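Local atomic coordinates of ZmpA Glycopeptidase (Clostridium perfringens, PDB entry 6XSX), a protein that is a glycopeptidase of the M60 metalloprotease family, represented here by its catalytic module, which probably cleaves the polypeptide backbone of glycosylated proteins. Residues A[48-54]-A[118-122]; A[145-150]-A[178-184]; A[477-483]-A[512-518]. One frame throughout, in Å; residues are numbered along the deposited sequence.

Interaction 1. Residues A[48-54]-A[118-122]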
# COMPACT_ATOMS: atom_id res chain seq x y z
N TRP A 48 13.75 -13.89 -0.27
CA TRP A 48 14.96 -13.97 0.53
C TRP A 48 14.67 -14.60 1.89
O TRP A 48 13.73 -14.20 2.57
CB TRP A 48 15.57 -12.58 0.71
CG TRP A 48 15.95 -11.90 -0.56
CD1 TRP A 48 16.04 -12.44 -1.82
CD2 TRP A 48 16.36 -10.53 -0.68
NE1 TRP A 48 16.45 -11.49 -2.71
CE2 TRP A 48 16.66 -10.31 -2.05
CE3 TRP A 48 16.51 -9.49 0.23
CZ2 TRP A 48 17.08 -9.07 -2.52
CZ3 TRP A 48 16.92 -8.26 -0.24
CH2 TRP A 48 17.20 -8.06 -1.60
N GLN A 49 15.54 -15.54 2.30
CA GLN A 49 15.41 -16.25 3.57
C GLN A 49 16.68 -16.05 4.40
O GLN A 49 17.77 -15.91 3.84
CB GLN A 49 15.07 -17.72 3.35
CG GLN A 49 13.78 -17.93 2.55
CD GLN A 49 12.56 -17.30 3.20
OE1 GLN A 49 12.38 -17.35 4.41
NE2 GLN A 49 11.70 -16.73 2.38
N PRO A 50 16.54 -15.95 5.75
CA PRO A 50 17.63 -15.55 6.64
C PRO A 50 18.81 -16.52 6.73
O PRO A 50 18.62 -17.74 6.64
CB PRO A 50 16.98 -15.52 8.04
CG PRO A 50 15.75 -16.41 7.91
CD PRO A 50 15.28 -16.20 6.48
N THR A 51 20.02 -15.95 6.88
CA THR A 51 21.20 -16.71 7.25
C THR A 51 21.79 -16.17 8.55
O THR A 51 22.39 -16.92 9.29
CB THR A 51 22.28 -16.73 6.16
OG1 THR A 51 23.00 -15.50 6.21
CG2 THR A 51 21.73 -16.99 4.77
N GLY A 52 21.65 -14.85 8.77
CA GLY A 52 22.21 -14.20 9.95
C GLY A 52 23.70 -13.87 9.80
O GLY A 52 24.33 -13.48 10.79
N TYR A 53 24.23 -13.99 8.58
CA TYR A 53 25.65 -13.75 8.33
C TYR A 53 25.89 -12.42 7.62
O TYR A 53 25.19 -12.07 6.67
CB TYR A 53 26.28 -14.86 7.49
CG TYR A 53 26.37 -16.19 8.21
CD1 TYR A 53 27.01 -16.29 9.44
CD2 TYR A 53 25.81 -17.33 7.66
CE1 TYR A 53 27.09 -17.51 10.10
CE2 TYR A 53 25.88 -18.55 8.31
CZ TYR A 53 26.51 -18.64 9.54
OH TYR A 53 26.58 -19.84 10.18
N ALA A 54 26.94 -11.73 8.09
CA ALA A 54 27.46 -10.52 7.48
C ALA A 54 28.81 -10.82 6.83
O ALA A 54 29.55 -11.67 7.32
CB ALA A 54 27.62 -9.44 8.52
N GLY A 118 27.81 -6.12 3.65
CA GLY A 118 26.39 -6.39 3.81
C GLY A 118 26.15 -7.79 4.36
O GLY A 118 26.98 -8.32 5.09
N VAL A 119 25.00 -8.37 4.00
CA VAL A 119 24.50 -9.58 4.62
C VAL A 119 24.16 -10.61 3.53
O VAL A 119 24.07 -10.27 2.35
CB VAL A 119 23.27 -9.28 5.51
CG1 VAL A 119 23.59 -8.29 6.62
CG2 VAL A 119 22.08 -8.81 4.69
N LEU A 120 23.97 -11.87 3.97
CA LEU A 120 23.63 -12.98 3.09
C LEU A 120 22.22 -13.45 3.42
O LEU A 120 21.87 -13.61 4.59
CB LEU A 120 24.62 -14.15 3.26
CG LEU A 120 26.11 -13.84 3.08
CD1 LEU A 120 26.93 -15.09 3.33
CD2 LEU A 120 26.42 -13.29 1.69
N TYR A 121 21.44 -13.65 2.35
CA TYR A 121 20.18 -14.38 2.37
C TYR A 121 20.26 -15.56 1.41
O TYR A 121 21.14 -15.60 0.54
CB TYR A 121 19.04 -13.46 1.95
CG TYR A 121 19.00 -12.10 2.62
CD1 TYR A 121 18.79 -11.98 3.99
CD2 TYR A 121 19.17 -10.94 1.88
CE1 TYR A 121 18.75 -10.75 4.61
CE2 TYR A 121 19.13 -9.69 2.49
CZ TYR A 121 18.91 -9.60 3.85
OH TYR A 121 18.88 -8.37 4.44
N THR A 122 19.34 -16.51 1.57
CA THR A 122 19.22 -17.60 0.61
C THR A 122 18.00 -17.35 -0.27
O THR A 122 17.00 -16.76 0.16
CB THR A 122 19.13 -18.98 1.28
OG1 THR A 122 17.91 -19.09 2.01
CG2 THR A 122 20.29 -19.26 2.22
O HOH W 1 17.76 -19.62 4.69
O HOH W 2 20.41 -13.05 6.95
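The rings of W48 and Y121 lie almost parallel, 13° apart, but are slid past each other so that little of one covers the other. Contact is at one side of each: W48 CE3 sits 3.4 Å from Y121 CD2. Two broad aromatic side chains suit this buried place, and the phenol of Y121 can still send its OH on to D180. T51 points toward the partner strand. With OG1 set between its backbone N and carbonyl carbon (chi1 80°), the hydroxyl donates to L120 O at 2.7 Å, arriving from above the carbonyl plane. The same OG1 accepts from Y53 N, making an ST turn, and T51 CG2 meets T122 CG2 at 3.7 Å. G52, at positive phi, carries the chain through this turn; its N reaches L120 O through a water, so that carbonyl receives two protons where the pairing is interrupted. Q49 and T122 exchange both backbone bonds, T122 N to Q49 O being 2.8 Å; beyond the break L120 N still donates to Y53 O. This is an antiparallel strand pair with an irregular middle, within the mixed beta-sheet of the M60 peptidase module.

Interaction 2. Residues A[145-150]-A[178-184]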
# COMPACT_ATOMS: atom_id res chain seq x y z
N TYR A 145 25.50 -11.09 12.30
CA TYR A 145 24.96 -9.75 12.49
C TYR A 145 23.63 -9.89 13.21
O TYR A 145 22.99 -10.93 13.12
CB TYR A 145 24.83 -9.00 11.16
CG TYR A 145 23.63 -9.39 10.33
CD1 TYR A 145 23.69 -10.46 9.46
CD2 TYR A 145 22.43 -8.69 10.41
CE1 TYR A 145 22.60 -10.85 8.70
CE2 TYR A 145 21.32 -9.07 9.67
CZ TYR A 145 21.41 -10.16 8.81
OH TYR A 145 20.36 -10.56 8.03
N PRO A 146 23.14 -8.86 13.94
CA PRO A 146 21.90 -8.99 14.71
C PRO A 146 20.64 -8.99 13.85
O PRO A 146 20.47 -8.19 12.93
CB PRO A 146 21.90 -7.78 15.65
CG PRO A 146 22.78 -6.76 14.95
CD PRO A 146 23.77 -7.54 14.10
N ASN A 147 19.76 -9.95 14.16
CA ASN A 147 18.56 -10.18 13.38
C ASN A 147 17.54 -10.84 14.29
O ASN A 147 17.92 -11.58 15.19
CB ASN A 147 18.85 -11.07 12.16
CG ASN A 147 19.31 -12.46 12.55
OD1 ASN A 147 20.49 -12.67 12.87
ND2 ASN A 147 18.39 -13.40 12.58
N TYR A 148 16.26 -10.56 14.05
CA TYR A 148 15.18 -11.22 14.76
C TYR A 148 14.39 -12.05 13.76
O TYR A 148 13.97 -11.53 12.73
CB TYR A 148 14.27 -10.20 15.44
CG TYR A 148 13.03 -10.79 16.07
CD1 TYR A 148 13.02 -11.12 17.42
CD2 TYR A 148 11.88 -11.02 15.33
CE1 TYR A 148 11.89 -11.65 18.01
CE2 TYR A 148 10.74 -11.55 15.91
CZ TYR A 148 10.75 -11.87 17.25
OH TYR A 148 9.63 -12.41 17.83
N ILE A 149 14.17 -13.33 14.10
CA ILE A 149 13.37 -14.21 13.26
C ILE A 149 12.15 -14.65 14.06
O ILE A 149 12.28 -15.36 15.06
CB ILE A 149 14.18 -15.41 12.73
CG1 ILE A 149 15.42 -14.95 11.96
CG2 ILE A 149 13.27 -16.29 11.89
CD1 ILE A 149 16.38 -16.07 11.57
N LYS A 150 10.97 -14.22 13.59
CA LYS A 150 9.73 -14.53 14.26
C LYS A 150 9.59 -16.04 14.32
O LYS A 150 9.80 -16.73 13.32
CB LYS A 150 8.56 -13.83 13.55
CG LYS A 150 7.16 -14.33 13.91
CD LYS A 150 6.07 -13.48 13.28
CE LYS A 150 4.66 -13.97 13.58
NZ LYS A 150 3.65 -13.01 13.08
N VAL A 178 23.97 -2.96 10.23
CA VAL A 178 22.76 -3.62 9.76
C VAL A 178 22.04 -4.34 10.89
O VAL A 178 22.70 -5.00 11.70
CB VAL A 178 23.04 -4.60 8.60
CG1 VAL A 178 24.04 -5.68 8.98
CG2 VAL A 178 21.76 -5.25 8.08
N PHE A 179 20.70 -4.25 10.89
CA PHE A 179 19.82 -5.10 11.69
C PHE A 179 18.60 -5.49 10.86
O PHE A 179 17.98 -4.63 10.23
CB PHE A 179 19.38 -4.36 12.96
CG PHE A 179 18.36 -5.10 13.78
CD1 PHE A 179 18.72 -6.20 14.56
CD2 PHE A 179 17.03 -4.72 13.77
CE1 PHE A 179 17.77 -6.88 15.31
CE2 PHE A 179 16.08 -5.41 14.51
CZ PHE A 179 16.45 -6.48 15.28
N ASP A 180 18.27 -6.79 10.87
CA ASP A 180 17.14 -7.29 10.09
C ASP A 180 16.06 -7.86 11.01
O ASP A 180 16.38 -8.57 11.95
CB ASP A 180 17.55 -8.39 9.10
CG ASP A 180 18.22 -7.89 7.82
OD1 ASP A 180 18.06 -6.70 7.50
OD2 ASP A 180 18.88 -8.69 7.14
N VAL A 181 14.79 -7.57 10.68
CA VAL A 181 13.66 -8.28 11.27
C VAL A 181 12.98 -9.11 10.18
O VAL A 181 12.47 -8.55 9.21
CB VAL A 181 12.63 -7.32 11.89
CG1 VAL A 181 11.53 -8.09 12.62
CG2 VAL A 181 13.28 -6.29 12.81
N PHE A 182 12.97 -10.43 10.39
CA PHE A 182 12.22 -11.37 9.56
C PHE A 182 10.92 -11.74 10.26
O PHE A 182 10.95 -12.28 11.37
CB PHE A 182 13.02 -12.65 9.31
CG PHE A 182 14.35 -12.41 8.66
CD1 PHE A 182 14.51 -12.57 7.29
CD2 PHE A 182 15.45 -12.01 9.41
CE1 PHE A 182 15.74 -12.34 6.69
CE2 PHE A 182 16.68 -11.79 8.80
CZ PHE A 182 16.82 -11.95 7.44
N SER A 183 9.80 -11.45 9.60
CA SER A 183 8.49 -11.88 10.05
C SER A 183 8.11 -13.12 9.25
O SER A 183 8.97 -13.70 8.58
CB SER A 183 7.49 -10.77 9.91
OG SER A 183 7.23 -10.49 8.54
N ASP A 184 6.84 -13.55 9.32
CA ASP A 184 6.42 -14.65 8.47
C ASP A 184 6.53 -14.25 7.00
O ASP A 184 6.97 -15.06 6.17
CB ASP A 184 5.03 -15.19 8.84
CG ASP A 184 4.99 -15.85 10.21
OD1 ASP A 184 6.04 -16.35 10.67
OD2 ASP A 184 3.91 -15.86 10.82
O HOH W 3 8.73 -16.10 10.77
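A beta-alpha-beta crossover brings these segments together: strand 143-149 runs into helix 155-171 and returns as strand 179-182, parallel to the first and beside it in the mixed sheet. The ladder follows the usual parallel pattern, in which one residue bonds to two across the way. Y148 gives its N to D180 O and takes F182 N on its own O at 2.8 Å, and K150 N continues the series to F182 O at 2.9 Å. The bond from D180 N to P146 O is weak; P146 has no N-H to give, yet its carbonyl still serves the ladder.

On the face of Y148 and V181, and with P146 and F179 at its start, side chains are apolar or aromatic, as suits a surface covered by helices: P146 CB meets the edge of the F179 ring in its plane, CD1 being 3.7 Å away, while L162 of helix 155-171 touches both residues. Y148 CD2 packs on V181 CG1, with A210 of helix 206-224 against both. The other face mixes the polar N147 and D180 with an apolar pair, I149 and F182, which run alongside each other, I149 CG1 being 3.9 Å from F182 CD2.

At the far end K150 stretches out and crosses D184 at about a right angle, forming a long salt bridge; its NZ also pairs with D214, and a water joins K150 O to D184 OD1.

Near the start of the ladder, chi1 of 79° swings the Y145 ring toward the neighbouring strand, where its OH donates to D180 OD2 at 2.5 Å. Ring and carboxylate stand perpendicular, and the hydroxyl meets OD2 on its anti side, 28° out of the carboxylate plane.

Interaction 3. Residues A[477-483]-A[512-518]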
# COMPACT_ATOMS: atom_id res chain seq x y z
N ASN A 477 -24.27 12.56 11.74
CA ASN A 477 -24.92 11.69 10.76
C ASN A 477 -24.82 12.29 9.36
O ASN A 477 -25.11 11.60 8.39
CB ASN A 477 -26.37 11.39 11.14
CG ASN A 477 -26.47 10.65 12.46
OD1 ASN A 477 -25.55 9.94 12.84
ND2 ASN A 477 -27.57 10.83 13.18
N VAL A 478 -24.42 13.56 9.26
CA VAL A 478 -24.48 14.29 8.00
C VAL A 478 -23.10 14.31 7.34
O VAL A 478 -22.10 14.53 8.01
CB VAL A 478 -25.03 15.72 8.23
CG1 VAL A 478 -24.20 16.53 9.23
CG2 VAL A 478 -25.20 16.49 6.92
N ILE A 479 -23.06 14.08 6.02
CA ILE A 479 -21.81 14.11 5.28
C ILE A 479 -21.75 15.33 4.35
O ILE A 479 -20.69 15.64 3.81
CB ILE A 479 -21.55 12.80 4.52
CG1 ILE A 479 -22.62 12.54 3.45
CG2 ILE A 479 -21.40 11.63 5.49
CD1 ILE A 479 -22.28 11.41 2.49
N GLY A 480 -22.89 16.00 4.16
CA GLY A 480 -22.86 17.21 3.35
C GLY A 480 -24.26 17.64 2.92
O GLY A 480 -25.24 16.94 3.19
N TYR A 481 -24.31 18.79 2.23
CA TYR A 481 -25.57 19.38 1.81
C TYR A 481 -25.50 19.68 0.32
O TYR A 481 -24.52 20.23 -0.17
CB TYR A 481 -25.85 20.69 2.57
CG TYR A 481 -25.93 20.54 4.07
CD1 TYR A 481 -27.15 20.34 4.70
CD2 TYR A 481 -24.79 20.58 4.86
CE1 TYR A 481 -27.24 20.19 6.07
CE2 TYR A 481 -24.86 20.43 6.23
CZ TYR A 481 -26.09 20.23 6.84
OH TYR A 481 -26.17 20.09 8.20
N GLU A 482 -26.58 19.30 -0.36
CA GLU A 482 -26.74 19.62 -1.77
C GLU A 482 -27.57 20.89 -1.89
O GLU A 482 -28.63 21.03 -1.26
CB GLU A 482 -27.42 18.43 -2.45
CG GLU A 482 -27.88 18.73 -3.86
CD GLU A 482 -28.88 17.71 -4.36
OE1 GLU A 482 -30.06 17.81 -3.96
OE2 GLU A 482 -28.47 16.81 -5.13
N ILE A 483 -27.09 21.81 -2.74
CA ILE A 483 -27.73 23.11 -2.92
C ILE A 483 -28.33 23.17 -4.32
O ILE A 483 -27.62 23.00 -5.31
CB ILE A 483 -26.72 24.26 -2.69
CG1 ILE A 483 -26.05 24.17 -1.31
CG2 ILE A 483 -27.38 25.61 -2.91
CD1 ILE A 483 -24.75 23.40 -1.30
N SER A 512 -33.12 25.35 -2.55
CA SER A 512 -33.57 24.08 -1.99
C SER A 512 -32.37 23.25 -1.54
O SER A 512 -31.50 22.93 -2.36
CB SER A 512 -34.43 23.33 -2.97
OG SER A 512 -34.97 22.17 -2.36
N ILE A 513 -32.34 22.90 -0.25
CA ILE A 513 -31.20 22.29 0.40
C ILE A 513 -31.57 20.88 0.86
O ILE A 513 -32.56 20.69 1.57
CB ILE A 513 -30.72 23.14 1.59
CG1 ILE A 513 -30.57 24.63 1.24
CG2 ILE A 513 -29.45 22.56 2.21
CD1 ILE A 513 -29.48 24.94 0.23
N VAL A 514 -30.75 19.90 0.47
CA VAL A 514 -30.95 18.52 0.85
C VAL A 514 -29.69 18.02 1.55
O VAL A 514 -28.61 18.04 0.97
CB VAL A 514 -31.32 17.67 -0.39
CG1 VAL A 514 -31.46 16.19 -0.06
CG2 VAL A 514 -32.57 18.18 -1.09
N ALA A 515 -29.85 17.58 2.81
CA ALA A 515 -28.75 17.06 3.61
C ALA A 515 -28.58 15.57 3.31
O ALA A 515 -29.54 14.90 2.96
CB ALA A 515 -29.01 17.30 5.08
N TYR A 516 -27.34 15.07 3.43
CA TYR A 516 -27.04 13.68 3.11
C TYR A 516 -26.35 13.02 4.29
O TYR A 516 -25.51 13.65 4.93
CB TYR A 516 -26.18 13.56 1.85
CG TYR A 516 -26.98 13.56 0.58
CD1 TYR A 516 -27.46 14.75 0.05
CD2 TYR A 516 -27.28 12.37 -0.07
CE1 TYR A 516 -28.22 14.75 -1.12
CE2 TYR A 516 -28.02 12.36 -1.24
CZ TYR A 516 -28.49 13.56 -1.76
OH TYR A 516 -29.23 13.56 -2.91
N ASP A 517 -26.73 11.76 4.56
CA ASP A 517 -26.22 11.06 5.73
C ASP A 517 -25.11 10.07 5.35
O ASP A 517 -24.74 9.94 4.18
CB ASP A 517 -27.34 10.42 6.55
CG ASP A 517 -27.92 9.14 5.96
OD1 ASP A 517 -27.33 8.60 4.97
OD2 ASP A 517 -28.97 8.70 6.48
N ASN A 518 -24.63 9.34 6.36
CA ASN A 518 -23.42 8.54 6.27
C ASN A 518 -23.58 7.38 5.29
O ASN A 518 -22.58 6.79 4.88
CB ASN A 518 -22.99 8.03 7.65
CG ASN A 518 -22.33 9.09 8.51
OD1 ASN A 518 -21.42 9.78 8.04
ND2 ASN A 518 -22.76 9.22 9.76
O HOH W 4 -30.88 20.27 -3.54
O HOH W 5 -30.92 15.32 -3.55
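Y481 and A515 face each other in a non-hydrogen-bonded pair, and the small methyl of A515 leaves room for the tyrosine ring, with CB 3.5 Å from Y481 CE1. Farther along the same face I483 and I513 run alongside each other, I513 CD1 reaching both gamma carbons of I483, CG2 at 3.8 Å. Branched aliphatic residues suit this face because it is buried against strands 463-470 and 452-459, whose F468 touches both isoleucines and whose F452 touches I513 and A515.

The opposite face is more polar. E482 and V514 point the same way; CG of E482 is anti to its backbone N (chi1 169°), and the extended chain carries the carboxylate alongside the valine, OE1 lying 3.8 Å from V514 CB. The E482 CB end meets Y516 CE1, and one water links E482 OE1 to Y516 OH. E482 OE2 is held by a salt bridge to K430 and a hydrogen bond with Y433, so this buried acid has both a countercharge and a hydroxyl, which would favour its ionised form.

Behind these side chains is the backbone ladder. E482 N donates almost straight to V514 O at 2.7 Å, and V514 N answers to E482 O. Toward V478 the register slips by one: Y516 N bonds to G480 O, whereas Y516 O receives I479 N at 2.7 Å instead of the amide of G480. G480 adopts backbone angles at which a beta-carbon would press on the preceding carbonyl. I479 is the extra residue of the bulge, its CG1 packing on Y516 CB at 4.0 Å. The arrangement is an antiparallel pair interrupted by a beta bulge, formed by the central strands of a four-stranded sheet that packs on a second layer of strands in the beta domain at the C-terminal end of this module.

From the N terminus, strand 49-56 leads out through strands 60-66, 75-80, 88-91 and 96-101 before interaction 1 brings the chain back at 118-122. Interaction 2 opens only after that loop has closed, and its own loop is a short crossover through helix 155-171. The two loops therefore follow in series, neither nesting nor crossing, yet they share one mixed sheet: strands 49-56 and 143-149 are neighbours, where G52 and Y145 are joined by a backbone hydrogen bond. Interaction 3 closes a last loop near the C terminus, through strands 488-493 and 497-500. It belongs to a separate sheet, with its centre about 51 Å from that of interaction 2, across the chain's centre.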